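Local coordinates for cytoplasmic protein (Cryptococcus neoformans var. grubii serotype A, PDB 7LPO), which probably hydrolyses the beta-glucosidic bond of steryl glucosides, as a sterylglucosidase of glycoside hydrolase family 5, at residues E678-D683 and F689-R694; A173-Y178 and M303-G308; E106-A111 and A119-I124. All blocks are in the same frame, centred on the assembly; numbering follows the deposited sequence.

Interaction 1 of 3, residues E678-D683 and F689-R694; sequences ERIDFD and FKYAVR
The carbonyl oxygen of Ala692 takes two backbone N-H groups, from Glu678 N at 2.9 Å and Arg679 N at 3.1 Å. Two residues thus face one, a classic beta bulge in an otherwise regular antiparallel pairing. From Arg679-Ala692 onward the pairs alternate: Arg679-Ala692 and Asp681-Lys690 are hydrogen-bonded, Ile680-Tyr691 and Phe682-Phe689 non-hydrogen-bonded. At the bulge end Glu678 reaches over to Arg694 in a salt bridge. OE2, met on its syn side, takes NE of Arg694 at 2.8 Å, and NH2 adds weaker bonds to both carboxylate oxygens. The two planes stand 41° apart, so the pairing is twisted, not flat. Arg694 gets there by a bend at chi3 (-63°), which swings its guanidinium back toward Glu678. On the face that carries Ala692 and Lys690, Arg679 holds Asp681 of its own strand side-on, with NE 2.6 Å from OD2 and NH2 bonded to OD1. A water donates to Asp681 OD2 and to Lys690 O, linking this ion pair to the partner strand. The other face is apolar: Ile680 sends CG2 to within 3.8 Å of Phe689 CE1 and CG1 to 3.7 Å from Tyr691 CD1. This hairpin belongs to the family's C-terminal beta domain; strand 689-696 also pairs with strand 761-770, while the aromatic face packs on Pro670 of strand 669-673 and Tyr716 of helix 713-716.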
loop_
_atom_site.group_PDB
_atom_site.type_symbol
_atom_site.label_atom_id
_atom_site.label_comp_id
_atom_site.label_asym_id
_atom_site.label_seq_id
_atom_site.Cartn_x
_atom_site.Cartn_y
_atom_site.Cartn_z
ATOM N N GLU A 678 -26.091 -1.428 3.120
ATOM C CA GLU A 678 -26.583 -0.970 1.826
ATOM C C GLU A 678 -26.055 0.404 1.443
ATOM O O GLU A 678 -25.629 0.600 0.300
ATOM C CB GLU A 678 -28.120 -0.953 1.814
ATOM C CG GLU A 678 -28.701 -0.558 0.466
ATOM C CD GLU A 678 -29.765 -1.519 -0.023
ATOM O OE1 GLU A 678 -30.926 -1.090 -0.154
ATOM O OE2 GLU A 678 -29.441 -2.699 -0.278
ATOM N N ARG A 679 -26.072 1.370 2.363
ATOM C CA ARG A 679 -25.645 2.723 2.024
ATOM C C ARG A 679 -25.187 3.470 3.270
ATOM O O ARG A 679 -25.829 3.394 4.322
ATOM C CB ARG A 679 -26.772 3.517 1.339
ATOM C CG ARG A 679 -26.219 4.635 0.488
ATOM C CD ARG A 679 -27.201 5.659 -0.040
ATOM N NE ARG A 679 -26.415 6.856 -0.359
ATOM C CZ ARG A 679 -25.755 7.056 -1.500
ATOM N NH1 ARG A 679 -25.810 6.162 -2.478
ATOM N NH2 ARG A 679 -25.034 8.164 -1.665
ATOM N N ILE A 680 -24.089 4.212 3.135
ATOM C CA ILE A 680 -23.594 5.082 4.196
ATOM C C ILE A 680 -23.403 6.480 3.636
ATOM O O ILE A 680 -22.818 6.647 2.561
ATOM C CB ILE A 680 -22.263 4.592 4.785
ATOM C CG1 ILE A 680 -22.439 3.263 5.506
ATOM C CG2 ILE A 680 -21.707 5.643 5.739
ATOM C CD1 ILE A 680 -21.140 2.507 5.648
ATOM N N ASP A 681 -23.861 7.483 4.385
ATOM C CA ASP A 681 -23.689 8.881 4.016
ATOM C C ASP A 681 -23.313 9.663 5.263
ATOM O O ASP A 681 -23.972 9.543 6.300
ATOM C CB ASP A 681 -24.966 9.466 3.399
ATOM C CG ASP A 681 -25.248 8.930 2.004
ATOM O OD1 ASP A 681 -24.419 9.140 1.089
ATOM O OD2 ASP A 681 -26.313 8.312 1.815
ATOM N N PHE A 682 -22.268 10.471 5.163
ATOM C CA PHE A 682 -21.829 11.290 6.281
ATOM C C PHE A 682 -21.449 12.658 5.749
ATOM O O PHE A 682 -20.716 12.758 4.760
ATOM C CB PHE A 682 -20.641 10.656 7.005
ATOM C CG PHE A 682 -20.037 11.538 8.061
ATOM C CD1 PHE A 682 -20.755 11.873 9.193
ATOM C CD2 PHE A 682 -18.755 12.030 7.917
ATOM C CE1 PHE A 682 -20.205 12.672 10.170
ATOM C CE2 PHE A 682 -18.197 12.834 8.889
ATOM C CZ PHE A 682 -18.922 13.158 10.017
ATOM N N ASP A 683 -21.936 13.699 6.415
ATOM C CA ASP A 683 -21.671 15.082 6.050
ATOM C C ASP A 683 -21.004 15.779 7.231
ATOM O O ASP A 683 -21.601 15.904 8.306
ATOM C CB ASP A 683 -22.966 15.783 5.651
ATOM C CG ASP A 683 -22.752 17.226 5.271
ATOM O OD1 ASP A 683 -22.028 17.480 4.281
ATOM O OD2 ASP A 683 -23.313 18.100 5.962
ATOM N N PHE A 689 -25.570 11.787 9.672
ATOM C CA PHE A 689 -25.140 10.439 9.343
ATOM C C PHE A 689 -26.383 9.620 9.052
ATOM O O PHE A 689 -27.347 9.669 9.818
ATOM C CB PHE A 689 -24.357 9.828 10.501
ATOM C CG PHE A 689 -24.042 8.377 10.335
ATOM C CD1 PHE A 689 -23.149 7.949 9.371
ATOM C CD2 PHE A 689 -24.598 7.443 11.177
ATOM C CE1 PHE A 689 -22.837 6.619 9.245
ATOM C CE2 PHE A 689 -24.290 6.107 11.047
ATOM C CZ PHE A 689 -23.408 5.699 10.083
ATOM N N LYS A 690 -26.361 8.873 7.953
ATOM C CA LYS A 690 -27.480 8.022 7.575
ATOM C C LYS A 690 -26.945 6.674 7.119
ATOM O O LYS A 690 -26.090 6.605 6.232
ATOM C CB LYS A 690 -28.315 8.668 6.465
ATOM C CG LYS A 690 -29.438 7.777 5.953
ATOM C CD LYS A 690 -30.505 8.588 5.244
ATOM C CE LYS A 690 -31.741 7.737 4.957
ATOM N NZ LYS A 690 -32.256 7.929 3.566
ATOM N N TYR A 691 -27.446 5.609 7.735
ATOM C CA TYR A 691 -27.032 4.246 7.436
ATOM C C TYR A 691 -28.266 3.433 7.072
ATOM O O TYR A 691 -29.226 3.375 7.851
ATOM C CB TYR A 691 -26.316 3.635 8.636
ATOM C CG TYR A 691 -25.872 2.213 8.431
ATOM C CD1 TYR A 691 -25.356 1.790 7.210
ATOM C CD2 TYR A 691 -25.963 1.289 9.455
ATOM C CE1 TYR A 691 -24.952 0.495 7.022
ATOM C CE2 TYR A 691 -25.541 -0.013 9.276
ATOM C CZ TYR A 691 -25.038 -0.401 8.063
ATOM O OH TYR A 691 -24.614 -1.697 7.894
ATOM N N ALA A 692 -28.233 2.799 5.898
ATOM C CA ALA A 692 -29.289 1.911 5.429
ATOM C C ALA A 692 -28.755 0.488 5.339
ATOM O O ALA A 692 -27.669 0.261 4.792
ATOM C CB ALA A 692 -29.810 2.354 4.062
ATOM N N VAL A 693 -29.528 -0.468 5.847
ATOM C CA VAL A 693 -29.120 -1.868 5.893
ATOM C C VAL A 693 -30.232 -2.739 5.319
ATOM O O VAL A 693 -31.416 -2.533 5.605
ATOM C CB VAL A 693 -28.766 -2.296 7.334
ATOM C CG1 VAL A 693 -29.841 -1.840 8.292
ATOM C CG2 VAL A 693 -28.560 -3.801 7.421
ATOM N N ARG A 694 -29.848 -3.708 4.496
ATOM C CA ARG A 694 -30.777 -4.686 3.946
ATOM C C ARG A 694 -30.845 -5.867 4.905
ATOM O O ARG A 694 -29.828 -6.529 5.150
ATOM C CB ARG A 694 -30.322 -5.135 2.558
ATOM C CG ARG A 694 -31.274 -6.085 1.845
ATOM C CD ARG A 694 -30.956 -6.183 0.354
ATOM N NE ARG A 694 -31.133 -4.899 -0.325
ATOM C CZ ARG A 694 -32.297 -4.440 -0.780
ATOM N NH1 ARG A 694 -33.402 -5.154 -0.650
ATOM N NH2 ARG A 694 -32.355 -3.260 -1.375
HETATM O O HOH W 1 -27.292 6.373 3.597
#

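Interaction 2 of 3, residues A173-Y178 and M303-G308; sequences ATAAAY and MRLGMG
Thr174 and Leu305 bring their CA atoms to 5.3 Å where an irregular loop meets the last turn of helix 299-306, the closest pair of CA atoms between the two segments. The carbonyl oxygen of Thr174 rests against the Leu305 side chain, 3.5 Å from CB and a little farther from CD1. In return the methyl CG2 of Thr174 lies 3.6 Å from Leu305 O, with CB 4.1 Å from the CA of Gly306. Both contacts are van der Waals. Thr174 OG1 lies between its backbone N and carbonyl carbon (chi1 64°); it hydrogen-bonds to His170 O and also takes a weak bond from Ala176 N, while CG2 is left for the helix. Just past this point the helix ends in a Schellman motif: Gly308, at positive phi, is the C-prime residue, and its N bonds to Leu305 O at 2.8 Å. The oxygen that the threonine methyl touches is therefore already engaged in the cap. Ala175, itself in a left-handed backbone conformation (phi 61°), adds a looser apolar touch, CB to Leu305 CD1 at 4.4 Å. Ile331 of strand 322-331 packs against both Ala175 and Leu305, and Gly306 is tied by a backbone hydrogen bond to Leu338.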
loop_
_atom_site.group_PDB
_atom_site.type_symbol
_atom_site.label_atom_id
_atom_site.label_comp_id
_atom_site.label_asym_id
_atom_site.label_seq_id
_atom_site.Cartn_x
_atom_site.Cartn_y
_atom_site.Cartn_z
ATOM N N ALA A 173 24.882 7.511 -11.547
ATOM C CA ALA A 173 25.609 7.970 -12.730
ATOM C C ALA A 173 24.894 7.558 -14.011
ATOM O O ALA A 173 24.820 8.339 -14.968
ATOM C CB ALA A 173 27.034 7.419 -12.711
ATOM N N THR A 174 24.352 6.341 -14.047
ATOM C CA THR A 174 23.673 5.823 -15.229
ATOM C C THR A 174 22.189 6.183 -15.278
ATOM O O THR A 174 21.513 5.841 -16.250
ATOM C CB THR A 174 23.810 4.296 -15.297
ATOM O OG1 THR A 174 23.142 3.708 -14.171
ATOM C CG2 THR A 174 25.281 3.859 -15.322
ATOM N N ALA A 175 21.661 6.854 -14.263
ATOM C CA ALA A 175 20.233 7.123 -14.186
ATOM C C ALA A 175 19.423 5.829 -14.141
ATOM O O ALA A 175 18.260 5.794 -14.546
ATOM C CB ALA A 175 19.780 8.000 -15.356
ATOM N N ALA A 176 20.034 4.749 -13.658
ATOM C CA ALA A 176 19.324 3.484 -13.528
ATOM C C ALA A 176 18.330 3.518 -12.378
ATOM O O ALA A 176 17.380 2.736 -12.373
ATOM C CB ALA A 176 20.327 2.346 -13.334
ATOM N N ALA A 177 18.538 4.398 -11.409
ATOM C CA ALA A 177 17.577 4.666 -10.351
ATOM C C ALA A 177 17.872 6.052 -9.798
ATOM O O ALA A 177 19.023 6.502 -9.807
ATOM C CB ALA A 177 17.646 3.621 -9.234
ATOM N N TYR A 178 16.825 6.726 -9.318
ATOM C CA TYR A 178 16.963 8.009 -8.642
ATOM C C TYR A 178 16.773 7.765 -7.151
ATOM O O TYR A 178 15.684 7.376 -6.714
ATOM C CB TYR A 178 15.959 9.036 -9.153
ATOM C CG TYR A 178 16.207 9.492 -10.562
ATOM C CD1 TYR A 178 17.494 9.790 -11.002
ATOM C CD2 TYR A 178 15.151 9.624 -11.464
ATOM C CE1 TYR A 178 17.729 10.194 -12.298
ATOM C CE2 TYR A 178 15.374 10.044 -12.762
ATOM C CZ TYR A 178 16.662 10.327 -13.170
ATOM O OH TYR A 178 16.896 10.747 -14.455
ATOM N N MET A 303 19.262 1.278 -21.359
ATOM C CA MET A 303 20.291 0.263 -21.549
ATOM C C MET A 303 21.588 0.880 -22.064
ATOM O O MET A 303 22.677 0.528 -21.597
ATOM C CB MET A 303 19.788 -0.809 -22.516
ATOM C CG MET A 303 18.659 -1.681 -21.960
ATOM S SD MET A 303 17.903 -2.741 -23.218
ATOM C CE MET A 303 16.527 -3.429 -22.293
ATOM N N ARG A 304 21.498 1.790 -23.036
ATOM C CA ARG A 304 22.698 2.484 -23.493
ATOM C C ARG A 304 23.336 3.266 -22.358
ATOM O O ARG A 304 24.564 3.280 -22.212
ATOM C CB ARG A 304 22.371 3.427 -24.646
ATOM C CG ARG A 304 21.980 2.732 -25.938
ATOM C CD ARG A 304 21.276 3.717 -26.844
ATOM N NE ARG A 304 20.779 3.104 -28.072
ATOM C CZ ARG A 304 19.785 3.603 -28.800
ATOM N NH1 ARG A 304 19.176 4.718 -28.412
ATOM N NH2 ARG A 304 19.400 2.980 -29.909
ATOM N N LEU A 305 22.513 3.936 -21.550
ATOM C CA LEU A 305 23.035 4.633 -20.382
ATOM C C LEU A 305 23.707 3.658 -19.422
ATOM O O LEU A 305 24.748 3.964 -18.836
ATOM C CB LEU A 305 21.898 5.382 -19.678
ATOM C CG LEU A 305 21.369 6.640 -20.373
ATOM C CD1 LEU A 305 20.089 7.141 -19.679
ATOM C CD2 LEU A 305 22.405 7.731 -20.386
ATOM N N GLY A 306 23.102 2.488 -19.222
ATOM C CA GLY A 306 23.684 1.496 -18.338
ATOM C C GLY A 306 24.997 0.930 -18.835
ATOM O O GLY A 306 25.708 0.280 -18.061
ATOM N N MET A 307 25.316 1.130 -20.114
ATOM C CA MET A 307 26.627 0.821 -20.665
ATOM C C MET A 307 27.522 2.057 -20.723
ATOM O O MET A 307 28.566 2.031 -21.381
ATOM C CB MET A 307 26.482 0.202 -22.057
ATOM C CG MET A 307 26.056 -1.262 -22.050
ATOM S SD MET A 307 27.180 -2.356 -21.122
ATOM C CE MET A 307 28.705 -2.116 -22.030
ATOM N N GLY A 308 27.141 3.133 -20.042
ATOM C CA GLY A 308 27.991 4.287 -19.904
ATOM C C GLY A 308 27.911 5.297 -21.024
ATOM O O GLY A 308 28.730 6.225 -21.051
#

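Interaction 3 of 3, residues E106-A111 and A119-I124; sequences ESLEHA and AYMDYI
Ser107 and Tyr120 make the closer of the two side-chain meetings between the short helix 105-109 and helix 118-133. The serine hydroxyl comes obliquely to the tyrosine ring, with OG 3.2 Å from CE2 and 3.5 Å from CD2, and CB lies behind it at 3.5 Å from CE2. This is van der Waals contact; the hydroxyl's hydrogen bond goes to Thr104 O, at the end of strand 98-104. With OG set between the backbone N and the carbonyl carbon (chi1 69°), that bond and the touch on the ring are reached together. Tyr120 swings its ring out with CG anti to N (chi1 -171°), and its hydroxyl is hydrogen-bonded to Lys75 O.

A water supplies the polar link across the contact. It donates to Ser107 OG at 3.1 Å and lies 3.4 Å from Tyr120 OH, a weak bond.

The apolar part is a single crossing of Leu108 and Met121 at about a right angle. The leucine methyl CD2 sits 4.0 Å from Met121 CG and 4.2 Å from CE, so it touches both ends of the thioether arm. That arm runs extended beyond CG, with chi3 at 174°, and Met121 also packs on Glu246 and Arg250 of helix 232-254, while Leu108 rests on Phe103 of strand 98-104. Here the helix that follows one strand of the family's TIM barrel meets the helix leading to the next, strand 137-143.

The chemistry is thus divided: both hydroxyls are satisfied by backbone carbonyls outside the two segments, contact between buried side chains joins the two segments directly, and a water bound to Ser107 and weakly to Tyr120 adds a bridge.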
loop_
_atom_site.group_PDB
_atom_site.type_symbol
_atom_site.label_atom_id
_atom_site.label_comp_id
_atom_site.label_asym_id
_atom_site.label_seq_id
_atom_site.Cartn_x
_atom_site.Cartn_y
_atom_site.Cartn_z
ATOM N N GLU A 106 13.976 -6.575 3.652
ATOM C CA GLU A 106 15.284 -6.148 4.139
ATOM C C GLU A 106 15.394 -6.348 5.641
ATOM O O GLU A 106 16.441 -6.777 6.140
ATOM C CB GLU A 106 15.543 -4.682 3.793
ATOM C CG GLU A 106 16.811 -4.127 4.436
ATOM C CD GLU A 106 17.064 -2.651 4.142
ATOM O OE1 GLU A 106 18.176 -2.189 4.447
ATOM O OE2 GLU A 106 16.174 -1.949 3.608
ATOM N N SER A 107 14.335 -6.001 6.382
ATOM C CA SER A 107 14.392 -6.081 7.836
ATOM C C SER A 107 14.486 -7.521 8.325
ATOM O O SER A 107 14.927 -7.751 9.459
ATOM C CB SER A 107 13.175 -5.383 8.456
ATOM O OG SER A 107 11.974 -6.106 8.210
ATOM N N LEU A 108 14.125 -8.487 7.481
ATOM C CA LEU A 108 14.179 -9.895 7.844
ATOM C C LEU A 108 15.454 -10.600 7.396
ATOM O O LEU A 108 15.835 -11.601 8.016
ATOM C CB LEU A 108 12.987 -10.650 7.246
ATOM C CG LEU A 108 11.582 -10.289 7.710
ATOM C CD1 LEU A 108 10.550 -11.071 6.884
ATOM C CD2 LEU A 108 11.384 -10.557 9.190
ATOM N N GLU A 109 16.124 -10.125 6.335
ATOM C CA GLU A 109 17.227 -10.885 5.746
ATOM C C GLU A 109 18.374 -9.978 5.306
ATOM O O GLU A 109 19.120 -10.318 4.382
ATOM C CB GLU A 109 16.730 -11.729 4.559
ATOM C CG GLU A 109 17.575 -12.944 4.200
ATOM C CD GLU A 109 16.886 -13.873 3.187
ATOM O OE1 GLU A 109 15.858 -13.493 2.600
ATOM O OE2 GLU A 109 17.372 -14.995 2.972
ATOM N N HIS A 110 18.549 -8.843 5.979
ATOM C CA HIS A 110 19.612 -7.914 5.608
ATOM C C HIS A 110 20.995 -8.517 5.788
ATOM O O HIS A 110 21.938 -8.123 5.089
ATOM C CB HIS A 110 19.513 -6.647 6.445
ATOM C CG HIS A 110 19.387 -6.907 7.911
ATOM N ND1 HIS A 110 20.474 -7.153 8.723
ATOM C CD2 HIS A 110 18.296 -6.970 8.710
ATOM C CE1 HIS A 110 20.058 -7.360 9.961
ATOM N NE2 HIS A 110 18.741 -7.254 9.981
ATOM N N ALA A 111 21.151 -9.442 6.735
ATOM C CA ALA A 111 22.475 -9.987 7.030
ATOM C C ALA A 111 23.049 -10.811 5.885
ATOM O O ALA A 111 24.268 -10.951 5.797
ATOM C CB ALA A 111 22.422 -10.847 8.296
ATOM N N ALA A 119 15.647 -11.588 15.843
ATOM C CA ALA A 119 15.309 -10.600 16.855
ATOM C C ALA A 119 14.245 -9.641 16.348
ATOM O O ALA A 119 13.330 -9.274 17.093
ATOM C CB ALA A 119 16.563 -9.839 17.281
ATOM N N TYR A 120 14.338 -9.216 15.087
ATOM C CA TYR A 120 13.304 -8.325 14.566
ATOM C C TYR A 120 11.988 -9.059 14.455
ATOM O O TYR A 120 10.913 -8.481 14.708
ATOM C CB TYR A 120 13.713 -7.756 13.211
ATOM C CG TYR A 120 12.766 -6.668 12.767
ATOM C CD1 TYR A 120 12.639 -5.502 13.503
ATOM C CD2 TYR A 120 11.967 -6.822 11.637
ATOM C CE1 TYR A 120 11.759 -4.502 13.119
ATOM C CE2 TYR A 120 11.091 -5.823 11.237
ATOM C CZ TYR A 120 10.989 -4.670 11.987
ATOM O OH TYR A 120 10.124 -3.670 11.616
ATOM N N MET A 121 12.022 -10.330 14.076
ATOM C CA MET A 121 10.850 -11.181 14.082
ATOM C C MET A 121 10.129 -11.153 15.461
ATOM O O MET A 121 8.932 -11.006 15.526
ATOM C CB MET A 121 11.226 -12.615 13.792
ATOM C CG MET A 121 11.781 -12.871 12.433
ATOM S SD MET A 121 11.533 -14.531 11.879
ATOM C CE MET A 121 12.095 -14.536 10.247
ATOM N N ASP A 122 10.929 -11.293 16.517
ATOM C CA ASP A 122 10.349 -11.288 17.870
ATOM C C ASP A 122 9.860 -9.901 18.251
ATOM O O ASP A 122 8.896 -9.774 19.014
ATOM C CB ASP A 122 11.413 -11.781 18.854
ATOM C CG ASP A 122 11.744 -13.259 18.679
ATOM O OD1 ASP A 122 10.946 -13.997 18.082
ATOM O OD2 ASP A 122 12.800 -13.699 19.154
ATOM N N TYR A 123 10.513 -8.854 17.743
ATOM C CA TYR A 123 9.996 -7.509 17.951
ATOM C C TYR A 123 8.614 -7.365 17.323
ATOM O O TYR A 123 7.687 -6.835 17.950
ATOM C CB TYR A 123 10.948 -6.461 17.374
ATOM C CG TYR A 123 10.252 -5.135 17.170
ATOM C CD1 TYR A 123 10.084 -4.251 18.225
ATOM C CD2 TYR A 123 9.722 -4.785 15.928
ATOM C CE1 TYR A 123 9.428 -3.047 18.052
ATOM C CE2 TYR A 123 9.063 -3.577 15.744
ATOM C CZ TYR A 123 8.923 -2.712 16.810
ATOM O OH TYR A 123 8.269 -1.512 16.644
ATOM N N ILE A 124 8.458 -7.825 16.075
ATOM C CA ILE A 124 7.156 -7.753 15.413
ATOM C C ILE A 124 6.105 -8.487 16.232
ATOM O O ILE A 124 4.976 -8.011 16.391
ATOM C CB ILE A 124 7.236 -8.320 13.984
ATOM C CG1 ILE A 124 7.990 -7.369 13.054
ATOM C CG2 ILE A 124 5.846 -8.565 13.448
ATOM C CD1 ILE A 124 8.388 -7.998 11.730
HETATM O O HOH W 2 10.358 -3.481 8.215
#

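From the N terminus, interaction 3 comes first, closing a short loop between helices 105-109 and 118-133 on the way from strand 98-104 to strand 137-143. Interaction 2 follows, a far longer closure: 124 residues lie between 173-178 and 303-308, and it ties the loop between helices 159-163 and 206-221 to the end of helix 299-306. Interaction 1 is last, a hairpin whose strands are joined by residues 683-688, in the C-terminal beta domain. The three closures run in series; none nests or crosses. Interactions 2 and 3 have centres about 32 Å apart, whereas interaction 1 lies on the opposite side of the chain's centre from both, its centre about 53 Å from that of interaction 2.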